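Long-range contacts in ABC transporter substrate-binding protein (Staphylococcus aureus subsp. aureus NCTC 8325, PDB 3UN6), which probably serves as the ligand-binding component of an ABC-type import system and binds zinc, its physiological ligand being unsettled: residues A[44-49]-A[116-121]; A[93-98]-A[292-297]; A[147-152]-A[218-223]. All coordinates share one frame; numbering follows the deposited sequence.

Contact 1. Residues A[44-49]-A[116-121]; sequences ITHSAN and EGNVIM. With ZN (zinc ion), chain B.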
ATOM      1  N   ILE A  44      -1.521  -5.150   5.973  1.00 22.57           N
ATOM      2  CA  ILE A  44      -0.242  -4.491   5.884  1.00 21.94           C
ATOM      3  C   ILE A  44      -0.433  -3.116   6.519  1.00 21.73           C
ATOM      4  O   ILE A  44      -1.568  -2.660   6.660  1.00 21.17           O
ATOM      5  CB  ILE A  44       0.173  -4.329   4.447  1.00 20.70           C
ATOM      6  CG1 ILE A  44      -0.944  -3.618   3.652  1.00 18.83           C
ATOM      7  CG2 ILE A  44       0.497  -5.710   3.837  1.00 21.11           C
ATOM      8  CD1 ILE A  44      -0.624  -3.383   2.177  1.00 17.43           C
ATOM      9  N   THR A  45       0.655  -2.460   6.904  1.00 22.40           N
ATOM     10  CA  THR A  45       0.549  -1.130   7.541  1.00 22.56           C
ATOM     11  C   THR A  45      -0.105  -0.097   6.629  1.00 22.38           C
ATOM     12  O   THR A  45      -0.649   0.906   7.109  1.00 23.76           O
ATOM     13  CB  THR A  45       1.909  -0.556   7.967  1.00 23.39           C
ATOM     14  OG1 THR A  45       2.702  -0.261   6.810  1.00 23.84           O
ATOM     15  CG2 THR A  45       2.649  -1.519   8.903  1.00 21.86           C
ATOM     16  N   HIS A  46      -0.080  -0.340   5.327  1.00 20.92           N
ATOM     17  CA  HIS A  46      -0.649   0.615   4.404  1.00 21.84           C
ATOM     18  C   HIS A  46      -2.153   0.712   4.481  1.00 22.35           C
ATOM     19  O   HIS A  46      -2.730   1.672   3.964  1.00 23.38           O
ATOM     20  CB  HIS A  46      -0.215   0.346   2.962  1.00 20.92           C
ATOM     21  CG  HIS A  46       1.266   0.379   2.776  1.00 22.18           C
ATOM     22  ND1 HIS A  46       1.867   0.087   1.577  1.00 20.05           N
ATOM     23  CD2 HIS A  46       2.268   0.611   3.658  1.00 23.17           C
ATOM     24  CE1 HIS A  46       3.176   0.183   1.712  1.00 26.46           C
ATOM     25  NE2 HIS A  46       3.446   0.495   2.968  1.00 23.74           N
ATOM     26  N   SER A  47      -2.783  -0.252   5.141  1.00 22.07           N
ATOM     27  CA  SER A  47      -4.231  -0.243   5.270  1.00 21.67           C
ATOM     28  C   SER A  47      -4.699  -0.018   6.692  1.00 22.83           C
ATOM     29  O   SER A  47      -5.895  -0.043   6.939  1.00 24.86           O
ATOM     30  CB  SER A  47      -4.792  -1.598   4.769  1.00 22.02           C
ATOM     31  OG  SER A  47      -4.538  -2.612   5.719  1.00 26.30           O
ATOM     32  N   ALA A  48      -3.768   0.224   7.624  1.00 23.50           N
ATOM     33  CA  ALA A  48      -4.075   0.319   9.049  1.00 23.17           C
ATOM     34  C   ALA A  48      -4.965   1.506   9.435  1.00 24.13           C
ATOM     35  O   ALA A  48      -5.639   1.446  10.456  1.00 23.22           O
ATOM     36  CB  ALA A  48      -2.782   0.357   9.857  1.00 23.31           C
ATOM     37  N   ASN A  49      -4.977   2.571   8.632  1.00 22.70           N
ATOM     38  CA  ASN A  49      -5.858   3.701   8.937  1.00 24.13           C
ATOM     39  C   ASN A  49      -7.338   3.297   8.815  1.00 24.29           C
ATOM     40  O   ASN A  49      -8.181   3.912   9.419  1.00 25.16           O
ATOM     41  CB  ASN A  49      -5.576   4.935   8.073  1.00 24.40           C
ATOM     42  CG  ASN A  49      -6.196   6.198   8.657  1.00 23.05           C
ATOM     43  OD1 ASN A  49      -6.077   6.462   9.844  1.00 26.12           O
ATOM     44  ND2 ASN A  49      -6.869   6.963   7.830  1.00 23.82           N
ATOM     45  N   GLU A 116       5.324   6.124   3.291  1.00 23.52           N
ATOM     46  CA  GLU A 116       6.426   5.193   3.523  1.00 23.81           C
ATOM     47  C   GLU A 116       5.983   3.773   3.866  1.00 23.27           C
ATOM     48  O   GLU A 116       5.034   3.252   3.249  1.00 25.72           O
ATOM     49  CB  GLU A 116       7.407   5.771   4.573  1.00 23.56           C
ATOM     50  CG  GLU A 116       7.938   7.141   4.178  1.00 27.99           C
ATOM     51  CD  GLU A 116       8.770   7.154   2.868  1.00 34.41           C
ATOM     52  OE1 GLU A 116       9.250   8.253   2.499  1.00 40.08           O
ATOM     53  OE2 GLU A 116       8.966   6.091   2.221  1.00 35.23           O
ATOM     54  N   GLY A 117       6.695   3.107   4.773  1.00 21.39           N
ATOM     55  CA  GLY A 117       6.330   1.741   5.169  1.00 23.24           C
ATOM     56  C   GLY A 117       6.680   0.610   4.198  1.00 24.17           C
ATOM     57  O   GLY A 117       6.180  -0.520   4.347  1.00 26.21           O
ATOM     58  N   ASN A 118       7.519   0.897   3.202  1.00 22.93           N
ATOM     59  CA  ASN A 118       7.983  -0.124   2.223  1.00 23.54           C
ATOM     60  C   ASN A 118       9.429  -0.532   2.485  1.00 23.80           C
ATOM     61  O   ASN A 118      10.242   0.274   2.960  1.00 22.37           O
ATOM     62  CB  ASN A 118       7.843   0.390   0.770  1.00 23.78           C
ATOM     63  CG  ASN A 118       6.426   0.218   0.218  1.00 26.38           C
ATOM     64  OD1 ASN A 118       5.783  -0.793   0.490  1.00 19.14           O
ATOM     65  ND2 ASN A 118       5.951   1.186  -0.587  1.00 19.18           N
ATOM     66  N   VAL A 119       9.742  -1.789   2.191  1.00 24.32           N
ATOM     67  CA  VAL A 119      11.082  -2.287   2.364  1.00 25.12           C
ATOM     68  C   VAL A 119      11.580  -3.098   1.176  1.00 24.73           C
ATOM     69  O   VAL A 119      10.812  -3.522   0.335  1.00 24.12           O
ATOM     70  CB  VAL A 119      11.170  -3.210   3.616  1.00 26.37           C
ATOM     71  CG1 VAL A 119      10.890  -2.427   4.868  1.00 28.68           C
ATOM     72  CG2 VAL A 119      10.209  -4.392   3.491  1.00 26.71           C
ATOM     73  N   ILE A 120      12.900  -3.286   1.135  1.00 25.54           N
ATOM     74  CA  ILE A 120      13.558  -4.159   0.182  1.00 25.78           C
ATOM     75  C   ILE A 120      14.360  -5.090   1.041  1.00 25.66           C
ATOM     76  O   ILE A 120      15.238  -4.651   1.777  1.00 26.60           O
ATOM     77  CB  ILE A 120      14.451  -3.377  -0.792  1.00 28.07           C
ATOM     78  CG1 ILE A 120      13.570  -2.457  -1.665  1.00 28.49           C
ATOM     79  CG2 ILE A 120      15.263  -4.348  -1.675  1.00 26.93           C
ATOM     80  CD1 ILE A 120      14.302  -1.267  -2.251  1.00 30.16           C
HETATM   81  N   MSE A 121      14.025  -6.381   0.984  1.00 26.26           N
HETATM   82  CA  MSE A 121      14.677  -7.422   1.770  1.00 25.72           C
HETATM   83  C   MSE A 121      15.596  -8.254   0.898  1.00 25.92           C
HETATM   84  O   MSE A 121      15.361  -8.401  -0.286  1.00 25.08           O
HETATM   85  CB  MSE A 121      13.628  -8.381   2.348  1.00 26.30           C
HETATM   86  CG  MSE A 121      12.552  -7.692   3.149  1.00 26.87           C
HETATM   87 SE   MSE A 121      13.280  -6.911   4.759  1.00 36.78          SE
HETATM   88  CE  MSE A 121      13.761  -8.587   5.662  1.00 33.52           C
TER
HETATM   89 ZN    ZN B 325       1.132  -0.318  -0.357  1.00 23.00          ZN
HETATM   90  O   HOH W   1       1.624  -2.649  -0.531  1.00 17.68           O
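Thr45 and Gly117 bring the two backbones closest, their CA atoms 6.9 Å apart, where the 3-10 turn 45-47 leading into helix 48-58 meets the irregular point of strand 112-122. Glu116 and Gly117 both have positive phi, and this kink turns two carbonyl groups toward His46. Gly117, with no side chain, lets this part of the kink lie close against His46 and Thr45.

His46 carries most of the contact. With CG beside its own backbone N (chi1 -59°), the ring reaches across between the metal and the kink. ND1 binds the zinc ion at 2.1 Å, and on the far side NE2 donates a weak, bent hydrogen bond to Gly117 O (3.2 Å, 143°). Glu116 O also lies 3.2 Å from His46 NE2, and both carbonyls approach the ring obliquely. Asn118 puts OD1 at the ring's edge, 3.0 Å from His46 CE1, with its amide plane turned 74° from the imidazole; that oxygen is also hydrogen-bonded to His149 NE2. The carbonyl contacts probably help fix the ring's rotation and keep ND1 directed at the metal.

Around this first-shell ligand, His114 stacks on the His46 ring and Ala192 of strand 188-192 packs against it. Backbone bonds from both Thr45 and Gly117 converge on Glu193, while helix 148-159 touches Asn118 through Thr148 and Leu152.

Contact 2. Residues A[93-98]-A[292-297]; sequences LIELAM and QEITTL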
ATOM      1  N   LEU A  93      -2.947  -0.852  -4.072  1.00 20.08           N
ATOM      2  CA  LEU A  93      -1.774  -0.343  -4.780  1.00 20.96           C
ATOM      3  C   LEU A  93      -2.249   0.734  -5.781  1.00 21.02           C
ATOM      4  O   LEU A  93      -3.200   0.512  -6.549  1.00 20.91           O
ATOM      5  CB  LEU A  93      -1.080  -1.460  -5.545  1.00 21.91           C
ATOM      6  CG  LEU A  93      -0.629  -2.661  -4.709  1.00 23.30           C
ATOM      7  CD1 LEU A  93      -0.073  -3.708  -5.660  1.00 20.24           C
ATOM      8  CD2 LEU A  93       0.388  -2.245  -3.631  1.00 20.25           C
ATOM      9  N   ILE A  94      -1.588   1.892  -5.770  1.00 20.90           N
ATOM     10  CA  ILE A  94      -2.021   3.001  -6.622  1.00 20.31           C
ATOM     11  C   ILE A  94      -1.863   2.693  -8.111  1.00 21.18           C
ATOM     12  O   ILE A  94      -2.701   3.100  -8.912  1.00 20.05           O
ATOM     13  CB  ILE A  94      -1.352   4.372  -6.195  1.00 20.88           C
ATOM     14  CG1 ILE A  94      -2.031   5.544  -6.913  1.00 21.47           C
ATOM     15  CG2 ILE A  94       0.172   4.359  -6.416  1.00 19.51           C
ATOM     16  CD1 ILE A  94      -1.407   6.934  -6.601  1.00 22.32           C
ATOM     17  N   GLU A  95      -0.816   1.937  -8.481  1.00 21.43           N
ATOM     18  CA  GLU A  95      -0.559   1.635  -9.889  1.00 23.04           C
ATOM     19  C   GLU A  95      -1.584   0.660 -10.404  1.00 22.42           C
ATOM     20  O   GLU A  95      -2.017   0.772 -11.532  1.00 22.72           O
ATOM     21  CB  GLU A  95       0.863   1.071 -10.135  1.00 22.54           C
ATOM     22  CG  GLU A  95       2.049   2.058  -9.838  1.00 25.05           C
ATOM     23  CD  GLU A  95       2.454   2.155  -8.358  1.00 24.38           C
ATOM     24  OE1 GLU A  95       1.827   1.488  -7.493  1.00 22.89           O
ATOM     25  OE2 GLU A  95       3.430   2.886  -8.053  1.00 21.89           O
ATOM     26  N   LEU A  96      -1.959  -0.295  -9.551  1.00 23.61           N
ATOM     27  CA  LEU A  96      -2.955  -1.340  -9.862  1.00 24.29           C
ATOM     28  C   LEU A  96      -4.314  -0.702 -10.108  1.00 23.90           C
ATOM     29  O   LEU A  96      -5.026  -1.048 -11.064  1.00 24.88           O
ATOM     30  CB  LEU A  96      -3.023  -2.341  -8.700  1.00 24.40           C
ATOM     31  CG  LEU A  96      -3.917  -3.569  -8.856  1.00 27.98           C
ATOM     32  CD1 LEU A  96      -3.632  -4.328 -10.166  1.00 25.94           C
ATOM     33  CD2 LEU A  96      -3.765  -4.487  -7.614  1.00 27.43           C
ATOM     34  N   ALA A  97      -4.670   0.222  -9.221  1.00 23.48           N
ATOM     35  CA  ALA A  97      -5.903   1.008  -9.345  1.00 23.42           C
ATOM     36  C   ALA A  97      -5.868   1.911 -10.617  1.00 22.90           C
ATOM     37  O   ALA A  97      -6.856   2.051 -11.316  1.00 22.08           O
ATOM     38  CB  ALA A  97      -6.108   1.844  -8.076  1.00 21.33           C
HETATM   39  N   MSE A  98      -4.716   2.510 -10.914  1.00 24.77           N
HETATM   40  CA  MSE A  98      -4.555   3.341 -12.125  1.00 24.28           C
HETATM   41  C   MSE A  98      -4.744   2.514 -13.411  1.00 24.73           C
HETATM   42  O   MSE A  98      -5.361   2.961 -14.365  1.00 25.59           O
HETATM   43  CB  MSE A  98      -3.159   3.977 -12.147  1.00 26.32           C
HETATM   44  CG  MSE A  98      -2.971   5.120 -11.164  1.00 25.66           C
HETATM   45 SE   MSE A  98      -1.094   5.550 -10.774  1.00 27.86          SE
HETATM   46  CE  MSE A  98      -0.566   6.072 -12.568  1.00 24.30           C
ATOM     47  N   GLN A 292       2.052  12.901  -9.753  1.00 27.11           N
ATOM     48  CA  GLN A 292       2.807  13.085 -10.959  1.00 28.43           C
ATOM     49  C   GLN A 292       4.094  12.250 -10.940  1.00 28.18           C
ATOM     50  O   GLN A 292       4.545  11.769 -11.988  1.00 28.72           O
ATOM     51  CB  GLN A 292       3.115  14.569 -11.167  1.00 29.04           C
ATOM     52  CG  GLN A 292       3.665  14.856 -12.558  1.00 35.95           C
ATOM     53  CD  GLN A 292       2.601  14.806 -13.671  1.00 39.32           C
ATOM     54  OE1 GLN A 292       2.453  13.800 -14.358  1.00 42.09           O
ATOM     55  NE2 GLN A 292       1.871  15.893 -13.839  1.00 35.68           N
ATOM     56  N   GLU A 293       4.693  12.077  -9.760  1.00 27.55           N
ATOM     57  CA  GLU A 293       5.904  11.249  -9.644  1.00 28.10           C
ATOM     58  C   GLU A 293       5.605   9.809 -10.054  1.00 25.56           C
ATOM     59  O   GLU A 293       6.413   9.168 -10.739  1.00 24.55           O
ATOM     60  CB  GLU A 293       6.442  11.246  -8.209  1.00 28.27           C
ATOM     61  CG  GLU A 293       7.743  10.467  -8.028  1.00 34.94           C
ATOM     62  CD  GLU A 293       8.324  10.598  -6.609  1.00 41.34           C
ATOM     63  OE1 GLU A 293       7.611  10.292  -5.619  1.00 42.39           O
ATOM     64  OE2 GLU A 293       9.504  11.000  -6.501  1.00 40.74           O
ATOM     65  N   ILE A 294       4.466   9.281  -9.600  1.00 24.41           N
ATOM     66  CA  ILE A 294       4.067   7.898  -9.962  1.00 23.73           C
ATOM     67  C   ILE A 294       3.755   7.783 -11.451  1.00 24.93           C
ATOM     68  O   ILE A 294       4.181   6.819 -12.105  1.00 27.62           O
ATOM     69  CB  ILE A 294       2.872   7.375  -9.124  1.00 22.98           C
ATOM     70  CG1 ILE A 294       3.261   7.325  -7.629  1.00 24.17           C
ATOM     71  CG2 ILE A 294       2.402   5.939  -9.635  1.00 20.95           C
ATOM     72  CD1 ILE A 294       4.543   6.510  -7.346  1.00 20.99           C
ATOM     73  N   THR A 295       3.050   8.767 -12.004  1.00 25.52           N
ATOM     74  CA  THR A 295       2.733   8.728 -13.444  1.00 26.33           C
ATOM     75  C   THR A 295       4.005   8.720 -14.284  1.00 26.52           C
ATOM     76  O   THR A 295       4.107   7.979 -15.263  1.00 26.66           O
ATOM     77  CB  THR A 295       1.771   9.872 -13.906  1.00 27.07           C
ATOM     78  OG1 THR A 295       2.365  11.153 -13.697  1.00 33.36           O
ATOM     79  CG2 THR A 295       0.424   9.806 -13.150  1.00 23.97           C
ATOM     80  N   THR A 296       4.983   9.529 -13.875  1.00 27.30           N
ATOM     81  CA  THR A 296       6.251   9.634 -14.571  1.00 27.69           C
ATOM     82  C   THR A 296       6.958   8.292 -14.621  1.00 27.05           C
ATOM     83  O   THR A 296       7.430   7.854 -15.677  1.00 27.15           O
ATOM     84  CB  THR A 296       7.173  10.651 -13.868  1.00 27.64           C
ATOM     85  OG1 THR A 296       6.691  11.972 -14.115  1.00 27.03           O
ATOM     86  CG2 THR A 296       8.589  10.523 -14.374  1.00 28.30           C
ATOM     87  N   LEU A 297       7.018   7.641 -13.468  1.00 26.30           N
ATOM     88  CA  LEU A 297       7.683   6.360 -13.329  1.00 26.01           C
ATOM     89  C   LEU A 297       6.958   5.224 -14.095  1.00 26.51           C
ATOM     90  O   LEU A 297       7.599   4.394 -14.704  1.00 26.87           O
ATOM     91  CB  LEU A 297       7.847   6.015 -11.840  1.00 25.09           C
ATOM     92  CG  LEU A 297       8.730   6.941 -10.982  1.00 27.20           C
ATOM     93  CD1 LEU A 297       8.692   6.491  -9.527  1.00 22.54           C
ATOM     94  CD2 LEU A 297      10.198   6.983 -11.487  1.00 27.40           C
TER
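Ile294 is the hub of this helix-helix contact, touching Ile94, Glu95 and Met98 of the other helix. The apolar part centres on its CG2 methyl, which lies 3.7 Å from the selenium of Met98 (a selenomethionine, atom SE) and 4.2 Å from Ile94 CG2. Met98 runs outward from its helix and bends at its last torsion (chi3 62°), which carries CE on to Thr295 CG2 at 3.9 Å. Thr295 takes part by this methyl alone.

The Glu95 carboxylate meets hydrocarbon across the contact. Its chain turns at chi2 (82°) and crosses Ile294 at about a right angle, OE2 lying 3.6 Å from Ile294 CG2. The same oxygen is hydrogen-bonded to Thr148 OG1, which gives the buried acid a polar partner away from the isoleucine.

Helices 94-98 and 292-297 approach to 11.3 Å between axes and cross at -71°, a separation spanned by Glu95 and Met98 reaching to the branched side chains of Ile294 and Thr295. Phe312 of helix 309-312 packs on Ile94, Ala97 and Met98, with Phe304 and Pro306 also against Met98. Leu151 of helix 148-159 touches both Glu95 and Leu297.

Contact 3. Residues A[147-152]-A[218-223]; sequences STHYLL and AYCCVL. With ZN (zinc ion), chain B.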
ATOM      1  N   SER A 147       3.087  -1.999  -9.202  1.00 23.58           N
ATOM      2  CA  SER A 147       3.313  -1.656  -7.819  1.00 23.35           C
ATOM      3  C   SER A 147       4.476  -0.712  -7.672  1.00 22.05           C
ATOM      4  O   SER A 147       5.345  -0.674  -8.517  1.00 23.90           O
ATOM      5  CB  SER A 147       3.581  -2.916  -6.995  1.00 24.01           C
ATOM      6  OG  SER A 147       4.806  -3.577  -7.349  1.00 21.69           O
ATOM      7  N   THR A 148       4.449   0.069  -6.603  1.00 21.05           N
ATOM      8  CA  THR A 148       5.549   0.957  -6.236  1.00 20.97           C
ATOM      9  C   THR A 148       6.803   0.120  -5.906  1.00 21.02           C
ATOM     10  O   THR A 148       7.918   0.579  -6.026  1.00 22.28           O
ATOM     11  CB  THR A 148       5.121   1.824  -5.044  1.00 21.20           C
ATOM     12  OG1 THR A 148       4.096   2.711  -5.483  1.00 22.87           O
ATOM     13  CG2 THR A 148       6.299   2.664  -4.429  1.00 21.93           C
ATOM     14  N   HIS A 149       6.584  -1.120  -5.500  1.00 20.59           N
ATOM     15  CA  HIS A 149       7.662  -2.057  -5.176  1.00 22.43           C
ATOM     16  C   HIS A 149       8.509  -2.343  -6.394  1.00 21.49           C
ATOM     17  O   HIS A 149       9.734  -2.305  -6.307  1.00 21.96           O
ATOM     18  CB  HIS A 149       7.050  -3.321  -4.578  1.00 22.24           C
ATOM     19  CG  HIS A 149       6.101  -3.015  -3.477  1.00 24.21           C
ATOM     20  ND1 HIS A 149       4.742  -2.868  -3.691  1.00 23.57           N
ATOM     21  CD2 HIS A 149       6.319  -2.700  -2.177  1.00 22.19           C
ATOM     22  CE1 HIS A 149       4.163  -2.530  -2.555  1.00 26.24           C
ATOM     23  NE2 HIS A 149       5.095  -2.426  -1.619  1.00 21.78           N
ATOM     24  N   TYR A 150       7.869  -2.610  -7.538  1.00 21.86           N
ATOM     25  CA  TYR A 150       8.593  -2.774  -8.804  1.00 21.63           C
ATOM     26  C   TYR A 150       9.418  -1.506  -9.106  1.00 22.68           C
ATOM     27  O   TYR A 150      10.578  -1.590  -9.495  1.00 23.08           O
ATOM     28  CB  TYR A 150       7.621  -3.018  -9.967  1.00 21.83           C
ATOM     29  CG  TYR A 150       8.256  -2.958 -11.345  1.00 21.34           C
ATOM     30  CD1 TYR A 150       8.134  -1.834 -12.157  1.00 26.76           C
ATOM     31  CD2 TYR A 150       9.022  -4.025 -11.819  1.00 27.16           C
ATOM     32  CE1 TYR A 150       8.730  -1.797 -13.422  1.00 28.31           C
ATOM     33  CE2 TYR A 150       9.599  -3.992 -13.050  1.00 28.20           C
ATOM     34  CZ  TYR A 150       9.463  -2.884 -13.851  1.00 26.31           C
ATOM     35  OH  TYR A 150      10.068  -2.907 -15.075  1.00 29.41           O
ATOM     36  N   LEU A 151       8.807  -0.346  -8.931  1.00 22.17           N
ATOM     37  CA  LEU A 151       9.485   0.918  -9.203  1.00 24.12           C
ATOM     38  C   LEU A 151      10.663   1.152  -8.265  1.00 24.11           C
ATOM     39  O   LEU A 151      11.713   1.612  -8.687  1.00 25.74           O
ATOM     40  CB  LEU A 151       8.500   2.100  -9.107  1.00 24.48           C
ATOM     41  CG  LEU A 151       7.289   1.984 -10.047  1.00 26.65           C
ATOM     42  CD1 LEU A 151       6.306   3.144  -9.793  1.00 30.43           C
ATOM     43  CD2 LEU A 151       7.712   1.931 -11.518  1.00 24.50           C
ATOM     44  N   LEU A 152      10.484   0.840  -6.987  1.00 23.66           N
ATOM     45  CA  LEU A 152      11.551   1.008  -6.001  1.00 23.23           C
ATOM     46  C   LEU A 152      12.747   0.142  -6.364  1.00 22.86           C
ATOM     47  O   LEU A 152      13.906   0.594  -6.328  1.00 22.89           O
ATOM     48  CB  LEU A 152      11.049   0.650  -4.596  1.00 22.22           C
ATOM     49  CG  LEU A 152      10.168   1.664  -3.866  1.00 24.70           C
ATOM     50  CD1 LEU A 152       9.448   1.012  -2.680  1.00 23.22           C
ATOM     51  CD2 LEU A 152      11.010   2.862  -3.416  1.00 22.06           C
ATOM     52  N   ALA A 218       7.510   7.945  -1.901  1.00 27.31           N
ATOM     53  CA  ALA A 218       6.834   7.399  -3.052  1.00 25.89           C
ATOM     54  C   ALA A 218       5.450   6.945  -2.610  1.00 25.37           C
ATOM     55  O   ALA A 218       5.307   6.238  -1.620  1.00 26.10           O
ATOM     56  CB  ALA A 218       7.617   6.207  -3.614  1.00 25.37           C
ATOM     57  N   TYR A 219       4.414   7.347  -3.323  1.00 25.00           N
ATOM     58  CA  TYR A 219       3.100   6.882  -2.964  1.00 22.68           C
ATOM     59  C   TYR A 219       3.019   5.375  -3.248  1.00 22.78           C
ATOM     60  O   TYR A 219       3.635   4.872  -4.208  1.00 22.89           O
ATOM     61  CB  TYR A 219       2.009   7.631  -3.727  1.00 23.38           C
ATOM     62  CG  TYR A 219       1.833   9.091  -3.389  1.00 21.46           C
ATOM     63  CD1 TYR A 219       2.361   9.649  -2.217  1.00 21.15           C
ATOM     64  CD2 TYR A 219       1.021   9.891  -4.183  1.00 24.46           C
ATOM     65  CE1 TYR A 219       2.145  10.990  -1.904  1.00 24.36           C
ATOM     66  CE2 TYR A 219       0.780  11.216  -3.868  1.00 26.29           C
ATOM     67  CZ  TYR A 219       1.348  11.765  -2.731  1.00 25.05           C
ATOM     68  OH  TYR A 219       1.109  13.079  -2.431  1.00 29.75           O
ATOM     69  N   CYS A 220       2.295   4.655  -2.388  1.00 21.09           N
ATOM     70  CA  CYS A 220       2.089   3.224  -2.569  1.00 19.97           C
ATOM     71  C   CYS A 220       0.596   2.871  -2.589  1.00 18.52           C
ATOM     72  O   CYS A 220       0.038   2.630  -3.634  1.00 21.31           O
ATOM     73  CB  CYS A 220       2.836   2.425  -1.505  1.00 18.61           C
ATOM     74  SG  CYS A 220       2.781   0.626  -1.810  1.00 17.78           S
ATOM     75  N   CYS A 221      -0.046   2.828  -1.440  1.00 19.40           N
ATOM     76  CA  CYS A 221      -1.454   2.495  -1.398  1.00 19.14           C
ATOM     77  C   CYS A 221      -2.351   3.710  -1.228  1.00 18.87           C
ATOM     78  O   CYS A 221      -2.013   4.662  -0.526  1.00 19.79           O
ATOM     79  CB  CYS A 221      -1.745   1.488  -0.292  1.00 16.86           C
ATOM     80  SG  CYS A 221      -1.131  -0.207  -0.633  1.00 19.76           S
ATOM     81  N   VAL A 222      -3.530   3.629  -1.830  1.00 20.50           N
ATOM     82  CA  VAL A 222      -4.544   4.694  -1.756  1.00 19.73           C
ATOM     83  C   VAL A 222      -5.905   4.093  -1.395  1.00 20.83           C
ATOM     84  O   VAL A 222      -6.164   2.907  -1.636  1.00 19.30           O
ATOM     85  CB  VAL A 222      -4.728   5.425  -3.143  1.00 20.45           C
ATOM     86  CG1 VAL A 222      -3.586   6.394  -3.409  1.00 18.45           C
ATOM     87  CG2 VAL A 222      -4.902   4.409  -4.264  1.00 20.35           C
ATOM     88  N   LEU A 223      -6.754   4.911  -0.783  1.00 22.51           N
ATOM     89  CA  LEU A 223      -8.137   4.543  -0.542  1.00 21.09           C
ATOM     90  C   LEU A 223      -8.888   4.939  -1.808  1.00 21.88           C
ATOM     91  O   LEU A 223      -8.878   6.135  -2.209  1.00 20.92           O
ATOM     92  CB  LEU A 223      -8.722   5.303   0.634  1.00 21.60           C
ATOM     93  CG  LEU A 223     -10.228   5.101   0.901  1.00 22.89           C
ATOM     94  CD1 LEU A 223     -10.535   3.680   1.239  1.00 18.09           C
ATOM     95  CD2 LEU A 223     -10.693   6.037   2.039  1.00 21.23           C
TER
HETATM   96 ZN    ZN B 325       1.132  -0.318  -0.357  1.00 23.00          ZN
HETATM   97  O   HOH W   2       2.113   0.231  -5.045  1.00 26.60           O
HETATM   98  O   HOH W   1       1.624  -2.649  -0.531  1.00 17.68           O
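Thr148 and Cys220, with CA atoms 5.5 Å apart, mark where the first turn of helix 148-159 meets the loop leading into strand 221-225. Ser147 caps that helix, its OG accepting from Tyr150 N at 3.2 Å.

Thr148 turns its branched end on to the opposing backbone. OG1 lies beside its own N (chi1 -68°) and comes within 2.6 Å of Tyr219 O, a hydrogen-bonding distance; as Glu95 OE2 is also a partner of this hydroxyl, the one proton cannot be assigned. The other branch, CG2, packs on Ala218 CB at 3.9 Å. A water held by Thr148 N at 2.8 Å makes a long, weak bond to Cys220 O.

Cys220 swings SG anti to the backbone N (chi1 -173°), whereas Cys221 has SG beside it, and these different torsions let the sulfurs of two consecutive cysteines reach one zinc ion, at 2.4 Å from Cys220 SG and 2.3 Å from Cys221 SG. Cys220 SG also meets the His149 ring obliquely, 3.5 Å from CE1, in a sulfur-aromatic contact. His149 NE2 is itself hydrogen-bonded to Asn118 OD1.

His46 and a water complete the coordination of this zinc. Two cysteine sulfurs and an imidazole nitrogen are donors commonly found on zinc, and the metal probably stabilises thiolates at both cysteines, while the bound water leaves one coordination position potentially exchangeable.

Overall arrangement
From the N terminus, the turn before helix 48-58 is the first to find a partner: contact 1 closes when strand 112-122 arrives. Helix 94-102 has begun within that loop, but it waits until helix 288-300 for its own closure, so contacts 1 and 2 cross. Contact 3 opens after contact 1 has closed and shuts at strand 221-225, wholly within the span of contact 2. Contacts 1 and 3 share the zinc ion and one water, uniting the turn before helix 48-58 with the two sheets. Contacts 2 and 3 also touch, through the Ile94 N to Cys220 O bond, which ties the start of helix 94-102, against which helix 288-300 packs, to the metal-binding segment.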